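Local coordinates for NleG5-1 effector (Enterobacteria phage YYZ-2008, PDB 5VGC), which probably acts as a ubiquitin-protein transferase with a RING-related domain, and binds calcium ions, at residues E138-C143 with R207-L212; M166-M171 with A182-R187; H175-R180 with E188-S193. The protein carries 1 engineered substitution. All coordinates share one frame; numbering follows the deposited sequence.

Contact 1: residues E138-C143 with R207-L212; sequences ESLRTC and RGNFVL
Leu-140, on the short helical turn 138-141, reaches over to the start of strand 209-212 and meets three consecutive residues there. At the root of its side chain, CB lies 3.9 Å from CE2 of Phe-210 and approaches the ring obliquely. The ring takes a second neighbour from the same residue: the carbonyl O of Leu-140 lies in the plane of the Phe-210 ring at its edge, 3.9 Å from CE2. CG stands anti to the carbonyl carbon, beside the backbone N (chi1 -63°), and its two methyls end against residues 208 and 209. CD1 comes to 3.6 Å from the carbonyl O of Gly-208 and 4.0 Å from CA of Asn-209, so it rests on the backbone where the strand begins. CD2 lies near the same oxygen and also 4.0 Å from OD1 of Asn-209, whose side chain crosses that of Leu-140 at about a right angle. No hydrogen bond joins the two segments; the contact is apolar packing plus methyl groups laid against polar oxygens. Phe-210, buried here, also meets the ring of Phe-155 and packs on Val-136, while Leu-140 touches Phe-203 of strand 201-204. Arg-141 turns away to a salt bridge with Glu-149. The Gly-208 backbone, with its positive phi of 70°, and Asn-209 both face Asp-204, which makes a G1 beta bulge at the turn of the antiparallel hairpin 201-204/209-212; Leu-140 packs against this bulge, within a family region assigned to the RING clan.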
ATOM      1  N   GLU A 138      -4.299 -13.121  40.224  1.00 36.57           N
ATOM      2  CA  GLU A 138      -5.325 -13.601  39.320  1.00 44.59           C
ATOM      3  C   GLU A 138      -5.294 -12.825  37.992  1.00 38.91           C
ATOM      4  O   GLU A 138      -5.343 -13.435  36.928  1.00 35.03           O
ATOM      5  CB  GLU A 138      -6.705 -13.577  40.000  1.00 58.16           C
ATOM      6  CG  GLU A 138      -7.437 -14.917  39.952  1.00 92.81           C
ATOM      7  CD  GLU A 138      -8.342 -15.054  38.737  1.00133.08           C
ATOM      8  OE1 GLU A 138      -8.025 -15.859  37.822  1.00 74.07           O
ATOM      9  OE2 GLU A 138      -9.376 -14.345  38.702  1.00 81.21           O
ATOM     10  N   SER A 139      -5.164 -11.500  38.049  1.00 35.61           N
ATOM     11  CA  SER A 139      -5.165 -10.685  36.848  1.00 33.64           C
ATOM     12  C   SER A 139      -4.128 -11.144  35.806  1.00 32.29           C
ATOM     13  O   SER A 139      -4.405 -11.047  34.605  1.00 28.16           O
ATOM     14  CB  SER A 139      -4.992  -9.190  37.184  1.00 39.88           C
ATOM     15  OG  SER A 139      -3.644  -8.878  37.478  1.00 43.94           O
ATOM     16  N   LEU A 140      -2.963 -11.633  36.237  1.00 26.76           N
ATOM     17  CA  LEU A 140      -1.966 -12.084  35.260  1.00 24.33           C
ATOM     18  C   LEU A 140      -2.236 -13.514  34.763  1.00 27.92           C
ATOM     19  O   LEU A 140      -1.671 -13.940  33.744  1.00 24.80           O
ATOM     20  CB  LEU A 140      -0.550 -11.963  35.837  1.00 29.21           C
ATOM     21  CG  LEU A 140      -0.082 -10.530  36.180  1.00 32.77           C
ATOM     22  CD1 LEU A 140       1.343 -10.556  36.673  1.00 32.18           C
ATOM     23  CD2 LEU A 140      -0.187  -9.584  34.988  1.00 45.03           C
ATOM     24  N   ARG A 141      -3.092 -14.256  35.476  1.00 23.78           N
ATOM     25  CA  ARG A 141      -3.540 -15.562  35.000  1.00 25.14           C
ATOM     26  C   ARG A 141      -4.538 -15.467  33.846  1.00 24.42           C
ATOM     27  O   ARG A 141      -4.697 -16.449  33.136  1.00 24.74           O
ATOM     28  CB  ARG A 141      -4.140 -16.407  36.136  1.00 31.78           C
ATOM     29  CG  ARG A 141      -3.096 -16.896  37.130  1.00 34.68           C
ATOM     30  CD  ARG A 141      -3.574 -17.952  38.119  1.00 38.81           C
ATOM     31  NE  ARG A 141      -2.489 -18.926  38.337  1.00 52.47           N
ATOM     32  CZ  ARG A 141      -2.520 -20.244  38.079  1.00 63.81           C
ATOM     33  NH1 ARG A 141      -3.605 -20.855  37.597  1.00 56.80           N
ATOM     34  NH2 ARG A 141      -1.435 -20.981  38.323  1.00 74.29           N
ATOM     35  N   THR A 142      -5.199 -14.319  33.645  1.00 22.25           N
ATOM     36  CA  THR A 142      -6.299 -14.229  32.665  1.00 23.71           C
ATOM     37  C   THR A 142      -5.905 -13.587  31.338  1.00 20.15           C
ATOM     38  O   THR A 142      -5.268 -12.546  31.315  1.00 20.48           O
ATOM     39  CB  THR A 142      -7.494 -13.445  33.209  1.00 26.55           C
ATOM     40  OG1 THR A 142      -7.115 -12.076  33.385  1.00 31.70           O
ATOM     41  CG2 THR A 142      -7.981 -14.041  34.536  1.00 29.89           C
ATOM     42  N   CYS A 143      -6.318 -14.222  30.241  1.00 19.12           N
ATOM     43  CA  CYS A 143      -6.009 -13.767  28.883  1.00 17.81           C
ATOM     44  C   CYS A 143      -6.692 -12.453  28.532  1.00 18.65           C
ATOM     45  O   CYS A 143      -7.886 -12.299  28.792  1.00 19.21           O
ATOM     46  CB  CYS A 143      -6.384 -14.858  27.875  1.00 18.64           C
ATOM     47  SG  CYS A 143      -6.385 -14.373  26.135  1.00 18.28           S
ATOM     48  N   ARG A 207       7.681  -4.888  39.593  1.00 40.85           N
ATOM     49  CA  ARG A 207       7.039  -4.394  38.361  1.00 33.31           C
ATOM     50  C   ARG A 207       5.592  -4.874  38.165  1.00 27.37           C
ATOM     51  O   ARG A 207       4.855  -4.271  37.412  1.00 29.88           O
ATOM     52  CB  ARG A 207       7.888  -4.760  37.136  1.00 32.85           C
ATOM     53  CG  ARG A 207       9.259  -4.097  37.126  1.00 36.63           C
ATOM     54  CD  ARG A 207      10.055  -4.439  35.904  1.00 37.02           C
ATOM     55  NE  ARG A 207       9.445  -3.903  34.698  1.00 37.56           N
ATOM     56  CZ  ARG A 207      10.032  -3.859  33.505  1.00 45.11           C
ATOM     57  NH1 ARG A 207      11.268  -4.324  33.310  1.00 48.24           N
ATOM     58  NH2 ARG A 207       9.376  -3.338  32.471  1.00 71.86           N
ATOM     59  N   GLY A 208       5.197  -5.949  38.834  1.00 26.05           N
ATOM     60  CA  GLY A 208       3.826  -6.476  38.749  1.00 26.29           C
ATOM     61  C   GLY A 208       3.469  -7.105  37.408  1.00 22.83           C
ATOM     62  O   GLY A 208       2.314  -7.072  36.974  1.00 23.06           O
ATOM     63  N   ASN A 209       4.474  -7.685  36.761  1.00 20.25           N
ATOM     64  CA  ASN A 209       4.360  -8.192  35.409  1.00 18.37           C
ATOM     65  C   ASN A 209       5.350  -9.317  35.212  1.00 16.15           C
ATOM     66  O   ASN A 209       6.340  -9.450  35.955  1.00 19.28           O
ATOM     67  CB  ASN A 209       4.647  -7.064  34.376  1.00 21.09           C
ATOM     68  CG  ASN A 209       3.414  -6.233  34.039  1.00 27.31           C
ATOM     69  OD1 ASN A 209       2.347  -6.777  33.770  1.00 25.22           O
ATOM     70  ND2 ASN A 209       3.560  -4.905  34.044  1.00 28.67           N
ATOM     71  N   PHE A 210       5.072 -10.135  34.200  1.00 15.82           N
ATOM     72  CA  PHE A 210       6.043 -11.072  33.696  1.00 16.19           C
ATOM     73  C   PHE A 210       7.082 -10.293  32.902  1.00 16.26           C
ATOM     74  O   PHE A 210       6.718  -9.600  31.961  1.00 18.77           O
ATOM     75  CB  PHE A 210       5.401 -12.084  32.784  1.00 17.07           C
ATOM     76  CG  PHE A 210       4.493 -13.062  33.459  1.00 19.87           C
ATOM     77  CD1 PHE A 210       5.011 -14.144  34.134  1.00 24.49           C
ATOM     78  CD2 PHE A 210       3.113 -12.938  33.358  1.00 27.07           C
ATOM     79  CE1 PHE A 210       4.177 -15.082  34.742  1.00 31.48           C
ATOM     80  CE2 PHE A 210       2.266 -13.871  33.951  1.00 28.59           C
ATOM     81  CZ  PHE A 210       2.799 -14.943  34.647  1.00 31.95           C
ATOM     82  N   VAL A 211       8.355 -10.409  33.292  1.00 18.68           N
ATOM     83  CA  VAL A 211       9.475  -9.772  32.591  1.00 21.06           C
ATOM     84  C   VAL A 211      10.346 -10.842  31.955  1.00 24.72           C
ATOM     85  O   VAL A 211      10.485 -11.948  32.511  1.00 30.66           O
ATOM     86  CB  VAL A 211      10.346  -8.901  33.511  1.00 25.49           C
ATOM     87  CG1 VAL A 211      11.446  -8.186  32.725  1.00 30.10           C
ATOM     88  CG2 VAL A 211       9.487  -7.892  34.255  1.00 28.31           C
ATOM     89  N   LEU A 212      10.907 -10.520  30.780  1.00 28.25           N
ATOM     90  CA  LEU A 212      11.854 -11.397  30.095  1.00 33.41           C
ATOM     91  C   LEU A 212      13.116 -11.598  30.941  1.00 44.14           C
ATOM     92  O   LEU A 212      13.472 -10.731  31.740  1.00 40.76           O
ATOM     93  CB  LEU A 212      12.258 -10.836  28.736  1.00 36.67           C
ATOM     94  CG  LEU A 212      11.267 -10.776  27.576  1.00 36.15           C
ATOM     95  CD1 LEU A 212      11.975 -10.549  26.252  1.00 44.17           C
ATOM     96  CD2 LEU A 212      10.442 -12.039  27.495  1.00 38.22           C
TER

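Contact 2: residues M166-M171 with A182-R187; sequences MLYDKM and AHPLSR
The carbonyl O of His-183 takes the backbone N-H of Arg-187 at 2.8 Å, closing a compact turn that carries His-183, Pro-184 and Leu-185 up to strand 164-169. Two further bonds brace the turn. Leu-185 N donates to ND1 of His-183 at 3.2 Å, lying almost exactly in the ring plane, while NH1 of Arg-187 reaches Pro-184 O over 3.3 Å from above the carbonyl plane. With NE2 of His-183 bound to the backbone O of Arg-157, both ring nitrogens have partners and the imidazole is fixed in its rotation; the pattern is consistent with the proton residing on NE2. Tyr-168 meets this turn with its hydroxyl end. Its OH lies 3.7 Å from CE1 of His-183, at an oblique approach to that ring, and the two side chains cross at about a right angle. The CE2 side of the phenol runs past Pro-184 in the opposite direction, 3.9 Å from CG. Met-166 and Leu-185 make a third, purely apolar touch, tip to tip: the thioether chain bends at its last torsion (chi3 -70°) and brings CE to CD1 of Leu-185. No hydrogen bond crosses between the segments. Met-166 and Tyr-168 project from one side of strand 164-169, which pairs antiparallel with strand 152-157 through Met-156 and Val-154; His-183 also touches Met-156. Past Tyr-168, Asp-169 N-caps helix 170-178 through a weak bond from Met-171 N. Through His-183, Pro-184 and Leu-185, the loop after this helix packs back on Met-166 and Tyr-168 of the strand leading into it.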
ATOM      1  N   MET A 166       2.668 -10.921  28.352  1.00 20.63           N
ATOM      2  CA  MET A 166       1.421 -11.326  28.954  1.00 18.22           C
ATOM      3  C   MET A 166       1.053 -12.699  28.484  1.00 14.42           C
ATOM      4  O   MET A 166       1.509 -13.165  27.429  1.00 13.72           O
ATOM      5  CB  MET A 166       0.342 -10.309  28.644  1.00 19.88           C
ATOM      6  CG  MET A 166       0.616  -8.982  29.361  1.00 26.00           C
ATOM      7  SD  MET A 166      -0.861  -8.055  29.789  1.00 46.15           S
ATOM      8  CE  MET A 166      -1.452  -7.509  28.198  1.00 39.55           C
ATOM      9  N   LEU A 167       0.240 -13.341  29.308  1.00 14.09           N
ATOM     10  CA  LEU A 167      -0.231 -14.689  29.078  1.00 12.96           C
ATOM     11  C   LEU A 167      -1.502 -14.617  28.243  1.00 11.07           C
ATOM     12  O   LEU A 167      -2.458 -13.994  28.662  1.00 11.44           O
ATOM     13  CB  LEU A 167      -0.525 -15.384  30.414  1.00 14.79           C
ATOM     14  CG  LEU A 167      -1.061 -16.815  30.311  1.00 15.47           C
ATOM     15  CD1 LEU A 167      -0.032 -17.703  29.607  1.00 15.70           C
ATOM     16  CD2 LEU A 167      -1.410 -17.357  31.696  1.00 19.02           C
ATOM     17  N   TYR A 168      -1.496 -15.260  27.078  1.00  9.76           N
ATOM     18  CA  TYR A 168      -2.677 -15.347  26.217  1.00  9.25           C
ATOM     19  C   TYR A 168      -3.114 -16.802  26.052  1.00 10.96           C
ATOM     20  O   TYR A 168      -2.298 -17.741  26.167  1.00 12.91           O
ATOM     21  CB  TYR A 168      -2.385 -14.757  24.814  1.00  8.46           C
ATOM     22  CG  TYR A 168      -2.054 -13.280  24.825  1.00  9.39           C
ATOM     23  CD1 TYR A 168      -0.816 -12.832  25.216  1.00 11.08           C
ATOM     24  CD2 TYR A 168      -2.977 -12.340  24.423  1.00 10.47           C
ATOM     25  CE1 TYR A 168      -0.505 -11.493  25.242  1.00 14.32           C
ATOM     26  CE2 TYR A 168      -2.673 -10.986  24.444  1.00 15.03           C
ATOM     27  CZ  TYR A 168      -1.414 -10.575  24.858  1.00 14.90           C
ATOM     28  OH  TYR A 168      -1.057  -9.240  24.911  1.00 18.93           O
ATOM     29  N   ASP A 169      -4.397 -16.970  25.756  1.00 12.61           N
ATOM     30  CA  ASP A 169      -4.945 -18.245  25.320  1.00 15.66           C
ATOM     31  C   ASP A 169      -4.400 -18.572  23.918  1.00 16.83           C
ATOM     32  O   ASP A 169      -4.550 -17.784  22.939  1.00 12.86           O
ATOM     33  CB  ASP A 169      -6.479 -18.204  25.302  1.00 20.55           C
ATOM     34  CG  ASP A 169      -7.112 -19.590  25.258  1.00 19.86           C
ATOM     35  OD1 ASP A 169      -6.844 -20.343  24.309  1.00 19.73           O
ATOM     36  OD2 ASP A 169      -7.902 -19.924  26.173  1.00 37.72           O
ATOM     37  N   LYS A 170      -3.784 -19.758  23.846  1.00 19.26           N
ATOM     38  CA  LYS A 170      -3.206 -20.280  22.613  1.00 17.57           C
ATOM     39  C   LYS A 170      -4.150 -20.122  21.412  1.00 14.74           C
ATOM     40  O   LYS A 170      -3.761 -19.579  20.348  1.00 19.94           O
ATOM     41  CB  LYS A 170      -2.859 -21.748  22.820  1.00 17.82           C
ATOM     42  CG  LYS A 170      -2.115 -22.414  21.671  1.00 19.48           C
ATOM     43  CD  LYS A 170      -2.013 -23.896  21.937  1.00 23.56           C
ATOM     44  CE  LYS A 170      -1.445 -24.584  20.717  1.00 27.49           C
ATOM     45  NZ  LYS A 170      -1.530 -26.061  20.821  1.00 32.33           N
ATOM     46  N   MET A 171      -5.386 -20.589  21.589  0.50 18.28           N
ATOM     47  CA  MET A 171      -6.416 -20.514  20.553  0.50 24.17           C
ATOM     48  C   MET A 171      -6.650 -19.064  20.116  0.50 25.77           C
ATOM     49  O   MET A 171      -6.836 -18.792  18.911  0.50 25.59           O
ATOM     50  CB  MET A 171      -7.736 -21.151  21.038  0.50 29.90           C
ATOM     51  CG  MET A 171      -7.676 -22.658  21.329  0.50 44.84           C
ATOM     52  SD  MET A 171      -9.171 -23.480  21.988  0.50 48.09           S
ATOM     53  CE  MET A 171      -9.131 -22.949  23.699  0.50 36.84           C
ATOM     54  N   ALA A 182      -4.032  -7.004  14.557  1.00 13.12           N
ATOM     55  CA  ALA A 182      -3.020  -6.237  15.246  1.00 13.39           C
ATOM     56  C   ALA A 182      -2.840  -6.726  16.707  1.00 12.69           C
ATOM     57  O   ALA A 182      -3.742  -7.318  17.305  1.00 11.09           O
ATOM     58  CB  ALA A 182      -3.413  -4.775  15.208  1.00 16.71           C
ATOM     59  N   HIS A 183      -1.658  -6.469  17.257  1.00 14.54           N
ATOM     60  CA  HIS A 183      -1.345  -6.786  18.648  1.00 11.93           C
ATOM     61  C   HIS A 183      -2.293  -5.967  19.503  1.00 12.85           C
ATOM     62  O   HIS A 183      -2.369  -4.743  19.324  1.00 12.01           O
ATOM     63  CB  HIS A 183       0.127  -6.426  18.958  1.00 12.03           C
ATOM     64  CG  HIS A 183       0.600  -6.883  20.302  1.00 14.64           C
ATOM     65  ND1 HIS A 183       0.054  -6.429  21.480  1.00 18.45           N
ATOM     66  CD2 HIS A 183       1.576  -7.750  20.656  1.00 17.29           C
ATOM     67  CE1 HIS A 183       0.657  -7.005  22.503  1.00 15.66           C
ATOM     68  NE2 HIS A 183       1.583  -7.814  22.030  1.00 16.48           N
ATOM     69  N   PRO A 184      -3.035  -6.621  20.429  1.00 15.46           N
ATOM     70  CA  PRO A 184      -4.076  -5.871  21.171  1.00 16.56           C
ATOM     71  C   PRO A 184      -3.614  -4.635  21.953  1.00 17.69           C
ATOM     72  O   PRO A 184      -4.424  -3.752  22.185  1.00 29.66           O
ATOM     73  CB  PRO A 184      -4.707  -6.928  22.084  1.00 14.51           C
ATOM     74  CG  PRO A 184      -3.771  -8.092  22.063  1.00 15.99           C
ATOM     75  CD  PRO A 184      -3.092  -8.060  20.726  1.00 15.14           C
ATOM     76  N   LEU A 185      -2.345  -4.573  22.342  1.00 16.68           N
ATOM     77  CA  LEU A 185      -1.772  -3.405  23.030  1.00 18.23           C
ATOM     78  C   LEU A 185      -1.074  -2.436  22.076  1.00 18.70           C
ATOM     79  O   LEU A 185      -1.504  -1.290  21.918  1.00 25.54           O
ATOM     80  CB  LEU A 185      -0.796  -3.852  24.123  1.00 19.15           C
ATOM     81  CG  LEU A 185      -1.377  -4.526  25.374  1.00 23.45           C
ATOM     82  CD1 LEU A 185      -0.264  -4.920  26.342  1.00 25.22           C
ATOM     83  CD2 LEU A 185      -2.374  -3.598  26.043  1.00 27.05           C
ATOM     84  N   SER A 186      -0.004  -2.882  21.435  1.00 25.22           N
ATOM     85  CA  SER A 186       0.806  -1.980  20.607  1.00 25.74           C
ATOM     86  C   SER A 186       0.208  -1.691  19.225  1.00 24.23           C
ATOM     87  O   SER A 186       0.628  -0.733  18.565  1.00 24.00           O
ATOM     88  CB  SER A 186       2.241  -2.526  20.457  1.00 24.85           C
ATOM     89  OG  SER A 186       2.290  -3.662  19.620  1.00 21.08           O
ATOM     90  N   ARG A 187      -0.750  -2.518  18.791  1.00 24.08           N
ATOM     91  CA  ARG A 187      -1.316  -2.474  17.432  1.00 28.16           C
ATOM     92  C   ARG A 187      -0.302  -2.762  16.296  1.00 32.12           C
ATOM     93  O   ARG A 187      -0.589  -2.507  15.120  1.00 29.72           O
ATOM     94  CB  ARG A 187      -2.078  -1.178  17.161  1.00 26.61           C
ATOM     95  CG  ARG A 187      -2.821  -0.624  18.352  1.00 28.06           C
ATOM     96  CD  ARG A 187      -3.849  -1.543  18.943  1.00 27.57           C
ATOM     97  NE  ARG A 187      -4.957  -1.803  18.029  1.00 31.41           N
ATOM     98  CZ  ARG A 187      -5.937  -2.692  18.231  1.00 36.80           C
ATOM     99  NH1 ARG A 187      -5.979  -3.451  19.340  1.00 42.61           N
ATOM    100  NH2 ARG A 187      -6.899  -2.835  17.314  1.00 30.57           N
TER

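Contact 3: residues H175-R180 with E188-S193; sequences HLVKTR and ESIAVS. With CA (calcium ion), chain E.
Ile-190 holds CG1 anti to its carbonyl carbon (chi1 -62°) and continues nearly straight through chi2 (-173°), which carries CD1 over to Leu-176 while CG2 turns to Val-177. These partners lie in the last turn of helix 170-178, which ends in a Schellman motif: Arg-180, with positive phi, is the C-prime residue, and the two bonds run from Ala-181 N to Leu-176 O and from Arg-180 N to Val-177 O. CD1 of Ile-190 sits 3.9 Å from CB of Leu-176, the two side chains crossing at about a right angle. CG2 meets CG2 of Val-177 at 4.0 Å. Val-177 also packs on Leu-115, Leu-118 and Ile-122 of helix 111-125, so Ile-190 joins an apolar cluster at the helix end. Nearby, His-175 O is gripped from opposite faces of its plane by N and OG1 of Thr-179, which holds the threonine against the last turn. The backbone O of Arg-180 binds a calcium ion at 2.5 Å, and a water on the same ion, 2.3 Å away, bonds with Ser-189 OG at 3.0 Å, linking helix end and loop through the metal and its water.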
ATOM      1  N   HIS A 175      -5.970 -17.393  16.545  0.50 13.40           N
ATOM      2  CA  HIS A 175      -6.990 -16.563  15.913  0.50 13.24           C
ATOM      3  C   HIS A 175      -6.460 -15.184  15.510  0.50 14.66           C
ATOM      4  O   HIS A 175      -6.752 -14.715  14.405  0.50 17.70           O
ATOM      5  CB  HIS A 175      -8.195 -16.413  16.830  0.50 12.95           C
ATOM      6  CG  HIS A 175      -9.290 -15.568  16.265  0.50 13.74           C
ATOM      7  ND1 HIS A 175      -9.514 -14.272  16.676  0.50 13.33           N
ATOM      8  CD2 HIS A 175     -10.238 -15.842  15.338  0.50 16.01           C
ATOM      9  CE1 HIS A 175     -10.549 -13.779  16.020  0.50 16.07           C
ATOM     10  NE2 HIS A 175     -11.009 -14.712  15.205  0.50 17.79           N
ATOM     11  N   LEU A 176      -5.688 -14.540  16.382  1.00 11.91           N
ATOM     12  CA  LEU A 176      -5.106 -13.224  16.062  1.00 13.29           C
ATOM     13  C   LEU A 176      -4.157 -13.322  14.873  1.00 18.01           C
ATOM     14  O   LEU A 176      -4.218 -12.463  13.952  1.00 23.43           O
ATOM     15  CB  LEU A 176      -4.336 -12.617  17.236  1.00 11.76           C
ATOM     16  CG  LEU A 176      -5.128 -12.218  18.474  1.00 10.93           C
ATOM     17  CD1 LEU A 176      -4.185 -11.774  19.587  1.00 12.85           C
ATOM     18  CD2 LEU A 176      -6.134 -11.144  18.184  1.00 12.07           C
ATOM     19  N   VAL A 177      -3.295 -14.346  14.894  1.00 13.59           N
ATOM     20  CA  VAL A 177      -2.317 -14.504  13.813  1.00 16.14           C
ATOM     21  C   VAL A 177      -3.019 -14.866  12.487  1.00 14.80           C
ATOM     22  O   VAL A 177      -2.787 -14.206  11.449  1.00 14.59           O
ATOM     23  CB  VAL A 177      -1.223 -15.534  14.188  1.00 26.28           C
ATOM     24  CG1 VAL A 177      -0.366 -15.927  12.981  1.00 47.17           C
ATOM     25  CG2 VAL A 177      -0.357 -14.973  15.290  1.00 23.40           C
ATOM     26  N   LYS A 178      -3.892 -15.879  12.518  1.00 13.79           N
ATOM     27  CA  LYS A 178      -4.592 -16.297  11.297  1.00 12.10           C
ATOM     28  C   LYS A 178      -5.459 -15.212  10.656  1.00 11.15           C
ATOM     29  O   LYS A 178      -5.604 -15.180   9.440  1.00 11.11           O
ATOM     30  CB  LYS A 178      -5.404 -17.552  11.541  1.00 13.56           C
ATOM     31  CG  LYS A 178      -4.544 -18.817  11.697  1.00 15.83           C
ATOM     32  CD  LYS A 178      -5.462 -20.015  11.812  1.00 18.55           C
ATOM     33  CE  LYS A 178      -4.749 -21.339  11.898  1.00 22.23           C
ATOM     34  NZ  LYS A 178      -5.788 -22.408  11.897  1.00 24.92           N
ATOM     35  N   THR A 179      -6.027 -14.319  11.463  1.00 10.78           N
ATOM     36  CA  THR A 179      -6.782 -13.182  10.944  1.00  9.86           C
ATOM     37  C   THR A 179      -5.879 -11.974  10.689  1.00  9.20           C
ATOM     38  O   THR A 179      -6.386 -10.909  10.363  1.00  9.00           O
ATOM     39  CB  THR A 179      -7.943 -12.763  11.883  1.00 11.85           C
ATOM     40  OG1 THR A 179      -7.431 -12.311  13.143  1.00 12.83           O
ATOM     41  CG2 THR A 179      -8.924 -13.917  12.104  1.00 15.77           C
ATOM     42  N   ARG A 180      -4.550 -12.114  10.826  1.00  9.33           N
ATOM     43  CA  ARG A 180      -3.637 -10.986  10.603  1.00  8.88           C
ATOM     44  C   ARG A 180      -4.018  -9.752  11.465  1.00  9.40           C
ATOM     45  O   ARG A 180      -3.782  -8.596  11.073  1.00  9.02           O
ATOM     46  CB  ARG A 180      -3.592 -10.623   9.088  1.00  9.33           C
ATOM     47  CG  ARG A 180      -2.743 -11.544   8.220  1.00  9.73           C
ATOM     48  CD  ARG A 180      -3.401 -12.888   7.932  1.00 10.48           C
ATOM     49  NE  ARG A 180      -2.605 -13.683   6.983  1.00 13.00           N
ATOM     50  CZ  ARG A 180      -2.927 -14.902   6.545  1.00 14.51           C
ATOM     51  NH1 ARG A 180      -4.035 -15.505   6.974  1.00 18.46           N
ATOM     52  NH2 ARG A 180      -2.136 -15.531   5.678  1.00 16.84           N
ATOM     53  N   GLU A 188       0.865  -3.310  16.645  1.00 25.15           N
ATOM     54  CA  GLU A 188       1.854  -3.725  15.665  1.00 25.38           C
ATOM     55  C   GLU A 188       1.407  -5.072  15.099  1.00 29.18           C
ATOM     56  O   GLU A 188       0.525  -5.744  15.658  1.00 28.66           O
ATOM     57  CB  GLU A 188       3.227  -3.906  16.322  1.00 25.03           C
ATOM     58  CG  GLU A 188       3.812  -2.647  16.942  1.00 27.42           C
ATOM     59  CD  GLU A 188       4.991  -2.905  17.880  1.00 26.89           C
ATOM     60  OE1 GLU A 188       5.080  -3.990  18.463  1.00 25.36           O
ATOM     61  OE2 GLU A 188       5.849  -2.006  18.046  1.00 31.53           O
ATOM     62  N   SER A 189       2.014  -5.462  13.986  1.00 26.63           N
ATOM     63  CA  SER A 189       1.808  -6.796  13.438  1.00 21.06           C
ATOM     64  C   SER A 189       2.493  -7.790  14.361  1.00 20.16           C
ATOM     65  O   SER A 189       3.622  -7.568  14.796  1.00 21.77           O
ATOM     66  CB  SER A 189       2.347  -6.902  12.011  1.00 20.62           C
ATOM     67  OG  SER A 189       1.315  -6.614  11.075  1.00 23.37           O
ATOM     68  N   ILE A 190       1.793  -8.870  14.655  1.00 17.85           N
ATOM     69  CA  ILE A 190       2.317  -9.918  15.518  1.00 18.73           C
ATOM     70  C   ILE A 190       3.399 -10.703  14.768  1.00 21.78           C
ATOM     71  O   ILE A 190       3.128 -11.189  13.681  1.00 18.63           O
ATOM     72  CB  ILE A 190       1.191 -10.867  15.997  1.00 17.11           C
ATOM     73  CG1 ILE A 190       0.173 -10.083  16.829  1.00 16.79           C
ATOM     74  CG2 ILE A 190       1.794 -12.007  16.779  1.00 16.87           C
ATOM     75  CD1 ILE A 190      -0.883 -10.904  17.493  1.00 16.95           C
ATOM     76  N   ALA A 191       4.593 -10.828  15.363  1.00 26.86           N
ATOM     77  CA  ALA A 191       5.760 -11.455  14.724  1.00 23.81           C
ATOM     78  C   ALA A 191       6.458 -12.441  15.658  1.00 23.29           C
ATOM     79  O   ALA A 191       6.434 -12.231  16.871  1.00 26.53           O
ATOM     80  CB  ALA A 191       6.738 -10.367  14.314  1.00 23.48           C
ATOM     81  N   VAL A 192       7.092 -13.488  15.097  1.00 21.67           N
ATOM     82  CA  VAL A 192       7.765 -14.545  15.891  1.00 22.03           C
ATOM     83  C   VAL A 192       8.521 -14.074  17.142  1.00 21.94           C
ATOM     84  O   VAL A 192       8.351 -14.644  18.242  1.00 23.57           O
ATOM     85  CB  VAL A 192       8.762 -15.449  15.089  1.00 23.78           C
ATOM     86  CG1 VAL A 192       8.099 -16.703  14.591  1.00 24.64           C
ATOM     87  CG2 VAL A 192       9.448 -14.711  13.965  1.00 24.50           C
ATOM     88  N   SER A 193       9.337 -13.038  16.984  1.00 21.46           N
ATOM     89  CA  SER A 193      10.164 -12.557  18.090  1.00 22.21           C
ATOM     90  C   SER A 193       9.333 -12.106  19.315  1.00 20.90           C
ATOM     91  O   SER A 193       9.840 -12.109  20.443  1.00 21.54           O
ATOM     92  CB  SER A 193      11.079 -11.442  17.613  1.00 23.34           C
ATOM     93  OG  SER A 193      10.293 -10.475  16.984  1.00 22.06           O
TER
HETATM   94 CA    CA E 303      -3.203  -6.473   9.981  1.00 44.54          CA
HETATM   95  O   HOH W   1      -1.594  -6.170  11.642  1.00 21.60           O

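All three contacts lie in the family region assigned to the RING clan, on the same side of the chain's centre. Contact 1 closes the longest loop, and the other two are nested within it; contacts 2 and 3 alternate along the chain, in the order 166-171, 175-180, 182-187, 188-193. The centres of contacts 1 and 2 lie 13 Å apart, joined through neighbouring strands 164-169 and 209-212 of one sheet. Contacts 2 and 3, 8 Å apart, share helix 170-178, and a probable hydrogen bond from His-183 N to Glu-188 O ties them. Contacts 1 and 3 do not touch, so contact 2 bridges the hairpin and the calcium-binding helix end.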